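Local atomic coordinates of erythrocyte membrane protein 1 (Plasmodium falciparum, PDB entry 2XU0), a protein that probably binds host-cell surface receptors as a parasite adhesin, this chain being its N-terminal segment and first Duffy-binding-like domain, the rosetting domain. Residues Lys39-Thr51 with Ile228-Tyr240. The protein carries 10 engineered substitutions. Sequence-based numbering, arbitrary orientation. Where two conformers were deposited one is given.
Sequences KKKNPYEQQLKGT and IYKSLTPEARKHY
The phenol oxygen of Tyr240 is held by two groups: Asn42 ND2 reaches it at 2.8 Å in a weak, bent bond, arriving at the ring edge, while Asp255 of helix 249-268 is its stronger partner. With CG anti to the backbone N (chi1 173°), the amide of Asn42 is carried toward helix 234-239, where its two ends do different jobs. While ND2 faces Tyr240 and a bound glycerol, OD1 takes the backbone N-H of Tyr44 from above the carbonyl plane, closing an Asx turn. Tyr44, held in that turn, lays its ring on helix 234-239. Ala236 CA lies over one face, 3.8 Å from the centroid, and Pro43 CB covers the opposite face, so the phenol is sandwiched. The ring of His239 meets that of Tyr44 obliquely, with planes 50° apart. At the far end of Tyr44, Lys238 NZ makes a weak bond to OH at 3.2 Å; the same ammonium is held more firmly by Glu235 O, in the carbonyl plane on a lone pair. Deeper in, Leu48 splits its methyls: CD1 packs against Tyr240 CZ at 3.8 Å, and CD2 touches Ile228 CG2 and Leu232 CD2. Gln47 CB extends this apolar patch, lying 3.7 Å from Leu232 CD2. An aromatic residue presented by an Asx turn thus docks the N-terminal segment of PfEMP1 onto the helical Duffy-binding-like fold, where helix 216-231 gives way to helix 234-239.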
# COMPACT_ATOMS: atom_id res chain seq x y z
N LYS A 39 24.92 -7.71 -7.79
CA LYS A 39 26.09 -8.56 -7.57
C LYS A 39 27.01 -8.54 -8.78
O LYS A 39 28.21 -8.33 -8.63
CB LYS A 39 25.71 -10.00 -7.18
CG LYS A 39 26.87 -10.72 -6.48
CD LYS A 39 26.75 -12.23 -6.48
CE LYS A 39 28.10 -12.93 -6.40
NZ LYS A 39 28.86 -12.59 -5.17
N LYS A 40 26.44 -8.78 -9.97
CA LYS A 40 27.16 -8.81 -11.23
C LYS A 40 27.49 -7.40 -11.72
O LYS A 40 26.62 -6.52 -11.72
CB LYS A 40 26.38 -9.61 -12.31
CG LYS A 40 24.98 -9.08 -12.70
CD LYS A 40 23.82 -9.49 -11.75
CE LYS A 40 23.53 -10.98 -11.66
NZ LYS A 40 23.11 -11.57 -12.97
N LYS A 41 28.74 -7.19 -12.13
CA LYS A 41 29.19 -5.90 -12.63
C LYS A 41 28.62 -5.64 -14.02
O LYS A 41 28.58 -6.53 -14.88
CB LYS A 41 30.72 -5.78 -12.60
CG LYS A 41 31.23 -4.36 -12.84
CD LYS A 41 32.21 -3.91 -11.76
CE LYS A 41 32.64 -2.47 -11.93
NZ LYS A 41 33.43 -2.25 -13.17
N ASN A 42 28.11 -4.42 -14.19
CA ASN A 42 27.58 -3.96 -15.45
C ASN A 42 28.59 -2.92 -15.96
O ASN A 42 28.72 -1.84 -15.36
CB ASN A 42 26.16 -3.39 -15.30
CG ASN A 42 25.61 -2.75 -16.56
OD1 ASN A 42 26.14 -2.93 -17.67
ND2 ASN A 42 24.56 -1.97 -16.42
N PRO A 43 29.34 -3.25 -17.03
CA PRO A 43 30.35 -2.30 -17.54
C PRO A 43 29.75 -1.05 -18.17
O PRO A 43 30.44 -0.05 -18.32
CB PRO A 43 31.10 -3.11 -18.60
CG PRO A 43 30.70 -4.54 -18.39
CD PRO A 43 29.33 -4.49 -17.83
N TYR A 44 28.46 -1.10 -18.50
CA TYR A 44 27.74 -0.04 -19.22
C TYR A 44 26.86 0.89 -18.40
O TYR A 44 26.20 1.75 -18.98
CB TYR A 44 27.01 -0.68 -20.42
CG TYR A 44 27.87 -1.72 -21.11
CD1 TYR A 44 28.92 -1.34 -21.95
CD2 TYR A 44 27.71 -3.08 -20.84
CE1 TYR A 44 29.74 -2.29 -22.55
CE2 TYR A 44 28.53 -4.04 -21.43
CZ TYR A 44 29.54 -3.64 -22.29
OH TYR A 44 30.35 -4.57 -22.88
N GLU A 45 26.92 0.76 -17.06
CA GLU A 45 26.16 1.52 -16.05
C GLU A 45 26.06 3.01 -16.29
O GLU A 45 24.96 3.57 -16.27
CB GLU A 45 26.74 1.26 -14.66
CG GLU A 45 26.21 -0.01 -14.02
CD GLU A 45 26.33 -0.12 -12.51
OE1 GLU A 45 26.61 0.91 -11.85
OE2 GLU A 45 26.12 -1.24 -11.99
N GLN A 46 27.19 3.65 -16.58
CA GLN A 46 27.31 5.09 -16.79
C GLN A 46 26.52 5.64 -17.98
O GLN A 46 26.17 6.82 -17.97
CB GLN A 46 28.79 5.56 -16.81
CG GLN A 46 29.76 4.77 -15.91
CD GLN A 46 30.09 3.35 -16.37
OE1 GLN A 46 29.86 2.95 -17.52
NE2 GLN A 46 30.60 2.54 -15.45
N GLN A 47 26.19 4.78 -18.96
CA GLN A 47 25.40 5.16 -20.15
C GLN A 47 23.90 5.29 -19.80
O GLN A 47 23.14 5.90 -20.56
CB GLN A 47 25.58 4.14 -21.29
CG GLN A 47 26.77 4.41 -22.20
CD GLN A 47 28.05 3.88 -21.62
OE1 GLN A 47 28.74 4.55 -20.85
NE2 GLN A 47 28.40 2.66 -21.98
N LEU A 48 23.49 4.67 -18.68
CA LEU A 48 22.12 4.66 -18.17
C LEU A 48 21.99 5.61 -16.99
O LEU A 48 20.88 5.97 -16.60
CB LEU A 48 21.71 3.24 -17.75
CG LEU A 48 21.59 2.16 -18.84
CD1 LEU A 48 21.02 0.92 -18.26
CD2 LEU A 48 20.72 2.62 -20.00
N LYS A 49 23.14 6.03 -16.42
CA LYS A 49 23.19 6.96 -15.31
C LYS A 49 22.72 8.33 -15.75
O LYS A 49 23.19 8.87 -16.76
CB LYS A 49 24.61 7.01 -14.71
CG LYS A 49 24.72 7.84 -13.44
CD LYS A 49 24.68 6.99 -12.17
CE LYS A 49 25.08 7.77 -10.94
NZ LYS A 49 24.11 8.85 -10.62
N GLY A 50 21.74 8.86 -15.03
CA GLY A 50 21.16 10.16 -15.31
C GLY A 50 21.81 11.28 -14.53
O GLY A 50 21.97 11.18 -13.31
N THR A 51 22.18 12.35 -15.22
CA THR A 51 22.79 13.54 -14.64
C THR A 51 21.98 14.77 -15.04
O THR A 51 21.80 15.03 -16.24
CB THR A 51 24.33 13.55 -14.82
OG1 THR A 51 24.92 14.47 -13.90
CG2 THR A 51 24.79 13.87 -16.24
N ILE A 228 16.92 5.62 -26.06
CA ILE A 228 18.05 5.34 -25.14
C ILE A 228 18.86 4.17 -25.67
O ILE A 228 20.07 4.30 -25.78
CB ILE A 228 17.61 5.17 -23.64
CG1 ILE A 228 17.02 6.48 -23.09
CG2 ILE A 228 18.79 4.72 -22.76
CD1 ILE A 228 16.16 6.34 -21.79
N TYR A 229 18.19 3.06 -26.06
CA TYR A 229 18.84 1.86 -26.59
C TYR A 229 19.66 2.16 -27.84
O TYR A 229 20.78 1.65 -27.95
CB TYR A 229 17.84 0.74 -26.89
CG TYR A 229 18.49 -0.54 -27.37
CD1 TYR A 229 19.25 -1.32 -26.51
CD2 TYR A 229 18.34 -0.97 -28.68
CE1 TYR A 229 19.83 -2.51 -26.93
CE2 TYR A 229 18.92 -2.16 -29.12
CZ TYR A 229 19.66 -2.93 -28.24
OH TYR A 229 20.21 -4.12 -28.66
N LYS A 230 19.10 2.94 -28.79
CA LYS A 230 19.77 3.32 -30.03
C LYS A 230 20.98 4.22 -29.73
O LYS A 230 22.02 4.07 -30.39
CB LYS A 230 18.80 4.03 -30.98
CG LYS A 230 17.92 3.07 -31.79
CD LYS A 230 17.00 3.81 -32.78
CE LYS A 230 15.70 4.28 -32.17
NZ LYS A 230 14.77 4.80 -33.20
N SER A 231 20.87 5.09 -28.71
CA SER A 231 21.93 6.01 -28.29
C SER A 231 23.11 5.32 -27.59
O SER A 231 24.15 5.96 -27.41
CB SER A 231 21.37 7.12 -27.42
OG SER A 231 21.23 6.72 -26.07
N LEU A 232 22.96 4.05 -27.17
CA LEU A 232 24.02 3.32 -26.47
C LEU A 232 25.15 2.95 -27.43
O LEU A 232 24.91 2.91 -28.63
CB LEU A 232 23.49 2.03 -25.80
CG LEU A 232 22.38 2.13 -24.73
CD1 LEU A 232 21.80 0.76 -24.44
CD2 LEU A 232 22.90 2.73 -23.44
N THR A 233 26.36 2.66 -26.89
CA THR A 233 27.52 2.22 -27.68
C THR A 233 27.22 0.80 -28.17
O THR A 233 26.53 0.07 -27.45
CB THR A 233 28.82 2.28 -26.85
OG1 THR A 233 28.84 1.24 -25.87
CG2 THR A 233 29.06 3.63 -26.19
N PRO A 234 27.69 0.35 -29.36
CA PRO A 234 27.34 -1.01 -29.83
C PRO A 234 27.56 -2.16 -28.83
O PRO A 234 26.78 -3.11 -28.82
CB PRO A 234 28.17 -1.19 -31.11
CG PRO A 234 29.12 -0.03 -31.16
CD PRO A 234 28.49 1.07 -30.38
N GLU A 235 28.61 -2.06 -28.00
CA GLU A 235 28.96 -3.06 -26.98
C GLU A 235 27.93 -3.10 -25.84
O GLU A 235 27.68 -4.17 -25.28
CB GLU A 235 30.39 -2.86 -26.42
CG GLU A 235 31.41 -2.35 -27.43
CD GLU A 235 31.48 -0.83 -27.49
OE1 GLU A 235 32.08 -0.22 -26.57
OE2 GLU A 235 30.91 -0.25 -28.44
N ALA A 236 27.35 -1.93 -25.49
CA ALA A 236 26.29 -1.82 -24.48
C ALA A 236 24.99 -2.36 -25.09
O ALA A 236 24.27 -3.11 -24.43
CB ALA A 236 26.11 -0.36 -24.07
N ARG A 237 24.74 -2.02 -26.38
CA ARG A 237 23.58 -2.47 -27.15
C ARG A 237 23.51 -3.99 -27.21
O ARG A 237 22.41 -4.53 -27.21
CB ARG A 237 23.58 -1.89 -28.57
CG ARG A 237 23.21 -0.41 -28.66
CD ARG A 237 23.25 0.13 -30.08
NE ARG A 237 22.01 -0.12 -30.82
CZ ARG A 237 21.84 -1.12 -31.69
NH1 ARG A 237 22.83 -1.98 -31.93
NH2 ARG A 237 20.68 -1.28 -32.31
N LYS A 238 24.67 -4.69 -27.25
CA LYS A 238 24.68 -6.15 -27.29
C LYS A 238 24.47 -6.77 -25.92
O LYS A 238 23.88 -7.84 -25.82
CB LYS A 238 25.90 -6.74 -28.05
CG LYS A 238 27.27 -6.47 -27.44
CD LYS A 238 27.86 -7.71 -26.78
CE LYS A 238 29.07 -7.40 -25.93
NZ LYS A 238 28.71 -6.74 -24.65
N HIS A 239 24.91 -6.06 -24.85
CA HIS A 239 24.71 -6.48 -23.46
C HIS A 239 23.19 -6.47 -23.19
O HIS A 239 22.68 -7.38 -22.53
CB HIS A 239 25.44 -5.52 -22.51
CG HIS A 239 25.31 -5.88 -21.07
ND1 HIS A 239 26.12 -6.83 -20.48
CD2 HIS A 239 24.46 -5.39 -20.13
CE1 HIS A 239 25.75 -6.89 -19.21
NE2 HIS A 239 24.76 -6.04 -18.95
N TYR A 240 22.47 -5.46 -23.74
CA TYR A 240 21.03 -5.31 -23.62
C TYR A 240 20.28 -5.88 -24.82
O TYR A 240 19.25 -5.36 -25.24
CB TYR A 240 20.67 -3.84 -23.37
CG TYR A 240 21.12 -3.38 -22.00
CD1 TYR A 240 22.22 -2.56 -21.85
CD2 TYR A 240 20.47 -3.82 -20.85
CE1 TYR A 240 22.65 -2.14 -20.59
CE2 TYR A 240 20.90 -3.43 -19.58
CZ TYR A 240 21.99 -2.58 -19.46
OH TYR A 240 22.43 -2.18 -18.22